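Local atomic coordinates of Old Yellow Enzyme (Pichia, PDB entry 6AGZ), a protein that binds flavin mononucleotide and, as an old yellow enzyme, probably catalyses the asymmetric reduction of the carbon-carbon double bond of enone compounds. Residues A[282-287]-A[304-309]; A[206-211]-A[220-225]. All blocks are in the same frame, centred on the assembly; numbering follows the deposited sequence.

Contact 1: residues A[282-287]-A[304-309]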
# COMPACT_ATOMS: atom_id res chain seq x y z
N VAL A 282 -3.79 -14.90 -7.53
CA VAL A 282 -3.32 -14.52 -6.21
C VAL A 282 -4.51 -14.59 -5.26
O VAL A 282 -5.55 -13.97 -5.51
CB VAL A 282 -2.70 -13.11 -6.20
CG1 VAL A 282 -2.39 -12.67 -4.78
CG2 VAL A 282 -1.44 -13.08 -7.05
N SER A 283 -4.35 -15.35 -4.17
CA SER A 283 -5.43 -15.58 -3.22
C SER A 283 -5.29 -14.65 -2.03
O SER A 283 -4.22 -14.57 -1.42
CB SER A 283 -5.43 -17.04 -2.76
OG SER A 283 -6.53 -17.29 -1.90
N ILE A 284 -6.37 -13.94 -1.70
CA ILE A 284 -6.38 -12.97 -0.62
C ILE A 284 -7.60 -13.20 0.26
O ILE A 284 -8.65 -13.67 -0.18
CB ILE A 284 -6.37 -11.51 -1.15
CG1 ILE A 284 -7.70 -11.13 -1.79
CG2 ILE A 284 -5.23 -11.31 -2.14
CD1 ILE A 284 -7.77 -9.68 -2.22
N VAL A 285 -7.44 -12.85 1.54
CA VAL A 285 -8.46 -13.04 2.56
C VAL A 285 -9.07 -11.69 2.90
O VAL A 285 -8.35 -10.74 3.22
CB VAL A 285 -7.86 -13.71 3.82
CG1 VAL A 285 -8.82 -13.59 4.98
CG2 VAL A 285 -7.53 -15.17 3.53
N GLU A 286 -10.40 -11.62 2.83
CA GLU A 286 -11.09 -10.38 3.16
C GLU A 286 -11.06 -10.15 4.67
O GLU A 286 -11.29 -11.09 5.44
CB GLU A 286 -12.53 -10.42 2.66
CG GLU A 286 -12.65 -10.46 1.14
CD GLU A 286 -11.96 -9.29 0.47
OE1 GLU A 286 -12.35 -8.13 0.73
OE2 GLU A 286 -11.02 -9.52 -0.32
N PRO A 287 -10.77 -8.92 5.12
CA PRO A 287 -10.66 -8.51 6.52
C PRO A 287 -11.82 -9.00 7.39
O PRO A 287 -12.98 -8.85 7.00
CB PRO A 287 -10.65 -6.98 6.44
CG PRO A 287 -10.92 -6.63 4.99
CD PRO A 287 -10.47 -7.81 4.21
N TRP A 304 -6.40 -1.72 -2.16
CA TRP A 304 -5.05 -1.40 -2.59
C TRP A 304 -4.38 -2.61 -3.23
O TRP A 304 -3.65 -2.47 -4.22
CB TRP A 304 -4.22 -0.89 -1.41
CG TRP A 304 -4.13 -1.86 -0.27
CD1 TRP A 304 -5.00 -1.96 0.78
CD2 TRP A 304 -3.12 -2.85 -0.06
NE1 TRP A 304 -4.59 -2.96 1.63
CE2 TRP A 304 -3.44 -3.52 1.14
CE3 TRP A 304 -1.98 -3.25 -0.76
CZ2 TRP A 304 -2.67 -4.56 1.65
CZ3 TRP A 304 -1.21 -4.28 -0.26
CH2 TRP A 304 -1.55 -4.92 0.94
N MET A 305 -4.62 -3.81 -2.69
CA MET A 305 -4.08 -5.01 -3.30
C MET A 305 -4.49 -5.11 -4.76
O MET A 305 -3.65 -5.30 -5.65
CB MET A 305 -4.53 -6.25 -2.52
CG MET A 305 -4.21 -6.19 -1.04
SD MET A 305 -4.56 -7.73 -0.15
CE MET A 305 -3.17 -8.73 -0.67
N LEU A 306 -5.79 -4.93 -5.03
CA LEU A 306 -6.27 -5.01 -6.40
C LEU A 306 -5.72 -3.88 -7.27
O LEU A 306 -5.73 -4.00 -8.50
CB LEU A 306 -7.81 -4.99 -6.43
CG LEU A 306 -8.61 -6.19 -5.91
CD1 LEU A 306 -9.57 -6.67 -6.99
CD2 LEU A 306 -7.74 -7.35 -5.43
N GLN A 307 -5.24 -2.79 -6.66
CA GLN A 307 -4.58 -1.75 -7.43
C GLN A 307 -3.26 -2.25 -8.02
O GLN A 307 -2.89 -1.84 -9.12
CB GLN A 307 -4.32 -0.52 -6.56
CG GLN A 307 -5.52 0.38 -6.36
CD GLN A 307 -5.12 1.75 -5.82
OE1 GLN A 307 -5.66 2.22 -4.82
NE2 GLN A 307 -4.16 2.39 -6.48
N ILE A 308 -2.56 -3.13 -7.30
CA ILE A 308 -1.21 -3.52 -7.69
C ILE A 308 -1.27 -4.74 -8.60
O ILE A 308 -0.75 -4.72 -9.73
CB ILE A 308 -0.34 -3.79 -6.46
CG1 ILE A 308 -0.36 -2.58 -5.52
CG2 ILE A 308 1.09 -4.10 -6.88
CD1 ILE A 308 0.31 -2.83 -4.19
N TRP A 309 -1.89 -5.81 -8.12
CA TRP A 309 -2.00 -7.04 -8.89
C TRP A 309 -3.11 -6.91 -9.92
O TRP A 309 -4.26 -6.60 -9.56
CB TRP A 309 -2.25 -8.23 -7.96
CG TRP A 309 -2.50 -9.50 -8.68
CD1 TRP A 309 -3.70 -10.13 -8.82
CD2 TRP A 309 -1.54 -10.29 -9.39
NE1 TRP A 309 -3.55 -11.28 -9.56
CE2 TRP A 309 -2.23 -11.40 -9.93
CE3 TRP A 309 -0.17 -10.18 -9.62
CZ2 TRP A 309 -1.59 -12.38 -10.68
CZ3 TRP A 309 0.46 -11.16 -10.36
CH2 TRP A 309 -0.25 -12.25 -10.88
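Strand residues Val282 and Ile284 face the last turn of helix 303-308 and the residue that follows it, with CA atoms 8.1 Å apart at the pair Val282 and Trp309 and 8.7 Å apart at the pair Ile284 and Met305. No hydrogen bond crosses this gap, and three apolar contacts fill it. Val282 sets CG2 over one face of the Trp309 indole, in a CH-pi contact 3.6 Å from the centroid of the six-membered ring and 19° off its normal. The closest ring atom is CE2, which lies 3.4 Å from Val282 CG2, so the methyl covers the seam between the two rings. Trp309 is the first residue to leave the helical backbone angles, and with its CG anti to the backbone N (chi1 174°) the indole is turned toward the strand, one face to Val282. Its NE1 donates to the carbonyl of Val312, and Arg278 makes a cation-pi contact with the ring. Two residues along the strand, Ile284 meets the helix with both its branches. CG2 touches the methyl of Met305, with CE 3.6 Å away, and CD1 reaches CD2 of Leu306 at 4.0 Å. Met305 bends at its last torsion (chi3 76°), which brings CE to Ile284 CG2; an unbranched, flexible thioether can bend in this way. Branched Val282 and Ile284 suit an extended strand and offer methyls to the helix. Leu266 of helix 258-274 also packs on Met305, while Val313 touches both Ile284 and Leu306. This is the hydrophobic layer between barrel and outer helices in a TIM barrel, here between the sixth strand and the helix that follows it in a beta-alpha-beta crossover to strand 313-316.

Contact 2: residues A[206-211]-A[220-225]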
# COMPACT_ATOMS: atom_id res chain seq x y z
N THR A 206 19.41 -11.21 10.37
CA THR A 206 20.28 -10.14 9.93
C THR A 206 21.04 -10.48 8.66
O THR A 206 21.91 -9.71 8.24
CB THR A 206 21.26 -9.77 11.05
OG1 THR A 206 21.95 -10.94 11.49
CG2 THR A 206 20.52 -9.14 12.22
N ASP A 207 20.74 -11.62 8.04
CA ASP A 207 21.27 -11.94 6.72
C ASP A 207 20.30 -11.41 5.66
O ASP A 207 19.40 -10.61 5.96
CB ASP A 207 21.55 -13.43 6.58
CG ASP A 207 20.31 -14.30 6.78
OD1 ASP A 207 19.18 -13.76 6.81
OD2 ASP A 207 20.47 -15.53 6.91
N LYS A 208 20.47 -11.83 4.41
CA LYS A 208 19.64 -11.30 3.33
C LYS A 208 18.20 -11.79 3.36
O LYS A 208 17.43 -11.42 2.47
CB LYS A 208 20.27 -11.63 1.98
CG LYS A 208 20.23 -13.10 1.60
CD LYS A 208 20.59 -13.28 0.14
CE LYS A 208 20.62 -14.75 -0.26
NZ LYS A 208 20.88 -14.90 -1.72
N TYR A 209 17.81 -12.61 4.34
CA TYR A 209 16.43 -13.06 4.45
C TYR A 209 15.66 -12.34 5.55
O TYR A 209 14.53 -12.73 5.87
CB TYR A 209 16.39 -14.58 4.68
CG TYR A 209 16.76 -15.37 3.45
CD1 TYR A 209 15.85 -15.56 2.42
CD2 TYR A 209 18.03 -15.93 3.32
CE1 TYR A 209 16.19 -16.28 1.29
CE2 TYR A 209 18.37 -16.65 2.19
CZ TYR A 209 17.45 -16.83 1.18
OH TYR A 209 17.79 -17.55 0.06
N GLY A 210 16.24 -11.29 6.13
CA GLY A 210 15.55 -10.46 7.10
C GLY A 210 16.18 -9.09 7.17
O GLY A 210 17.24 -8.84 6.59
N GLY A 211 15.52 -8.19 7.89
CA GLY A 211 16.03 -6.86 8.12
C GLY A 211 15.53 -5.79 7.17
O GLY A 211 15.89 -4.62 7.35
N LEU A 220 9.96 -16.06 -0.06
CA LEU A 220 8.74 -16.29 -0.84
C LEU A 220 9.01 -16.11 -2.33
O LEU A 220 8.65 -16.97 -3.14
CB LEU A 220 7.63 -15.35 -0.38
CG LEU A 220 6.38 -15.35 -1.26
CD1 LEU A 220 5.70 -16.71 -1.23
CD2 LEU A 220 5.42 -14.24 -0.86
N LEU A 221 9.65 -15.00 -2.70
CA LEU A 221 9.87 -14.71 -4.12
C LEU A 221 10.81 -15.72 -4.76
O LEU A 221 10.65 -16.07 -5.93
CB LEU A 221 10.40 -13.29 -4.29
CG LEU A 221 9.40 -12.17 -3.96
CD1 LEU A 221 10.04 -10.81 -4.17
CD2 LEU A 221 8.14 -12.32 -4.79
N GLU A 222 11.81 -16.19 -4.01
CA GLU A 222 12.72 -17.20 -4.56
C GLU A 222 12.01 -18.52 -4.77
O GLU A 222 12.19 -19.18 -5.81
CB GLU A 222 13.93 -17.37 -3.63
CG GLU A 222 14.85 -16.16 -3.60
CD GLU A 222 16.06 -16.36 -2.70
OE1 GLU A 222 16.05 -17.28 -1.86
OE2 GLU A 222 17.03 -15.58 -2.83
N VAL A 223 11.18 -18.93 -3.81
CA VAL A 223 10.36 -20.13 -3.99
C VAL A 223 9.46 -19.98 -5.21
O VAL A 223 9.35 -20.89 -6.04
CB VAL A 223 9.54 -20.42 -2.72
CG1 VAL A 223 8.50 -21.50 -2.98
CG2 VAL A 223 10.45 -20.82 -1.57
N ILE A 224 8.82 -18.82 -5.34
CA ILE A 224 7.93 -18.57 -6.48
C ILE A 224 8.69 -18.68 -7.79
O ILE A 224 8.21 -19.28 -8.76
CB ILE A 224 7.24 -17.20 -6.34
CG1 ILE A 224 6.30 -17.19 -5.13
CG2 ILE A 224 6.47 -16.86 -7.60
CD1 ILE A 224 5.25 -18.27 -5.17
N ASP A 225 9.89 -18.10 -7.85
CA ASP A 225 10.66 -18.12 -9.10
C ASP A 225 11.09 -19.54 -9.45
O ASP A 225 10.99 -19.95 -10.61
CB ASP A 225 11.87 -17.20 -8.99
CG ASP A 225 11.48 -15.74 -8.91
OD1 ASP A 225 10.35 -15.40 -9.32
OD2 ASP A 225 12.30 -14.92 -8.44
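Glu222 OE1 is gripped by two groups: the hydroxyl of Tyr209 donates to it with OH 2.6 Å away, and the ammonium of Lys165, on helix 158-179, forms a salt bridge to the same oxygen. The phenol bond uses the syn lone pair of OE1, on the side of the other carboxylate oxygen. OE1 lies in the plane of the tyrosine ring, at its edge, with CE1 3.3 Å from it, while the carboxylate stands nearly upright to the ring, the two planes 85° apart. Glu222 reaches out from helix 218-231 by an extended chain (chi2 -179°), a length that aspartate lacks. Lys208 NZ comes within 4.1 Å of Glu222 OE2, too far for a salt bridge, yet near enough that its charge probably helps to steady the carboxylate as an anion. In this TIM barrel the helix packs against strand 183-187, and the contact ties to it the loop joining helices 193-198 and 213-216. That loop contains a type I beta turn from Asp207 to Gly210, closed by Gly210 N to Asp207 O at 3.2 Å. Asp207 adds an Asx turn, its OD1 accepting from Tyr209 N at 3.0 Å from above the carboxylate plane. The tyrosine side chain packs on Leu158, Ile161 and Phe197, as well as on Lys165, company that suits a ring with just one polar end. A phenylalanine in place of Tyr209 would probably keep much of that packing but leave Glu222 without its hydroxyl donor, its carboxylate less firmly tied to the loop.

How the contacts relate
Contact 2 comes first along the chain and closes before contact 1 opens; their centres lie 21 Å apart and their nearest atoms about 9 Å, without touching. Both belong to the eight-stranded TIM barrel. In contact 2 a loop that follows the fourth strand, 183-187, meets the helix leading to strand 236-240; in contact 1 the sixth strand, 281-285, meets the helix leading to the seventh. Helix 258-274 links them, packing on segment 304-309 and, through Ile265 and Leu269, on segment 220-225. Contact 1 is buried, the side chain of Ile284 about 9 Å from the flavin mononucleotide, and contact 2 is partly buried; both join outer elements to the barrel that holds the cofactor.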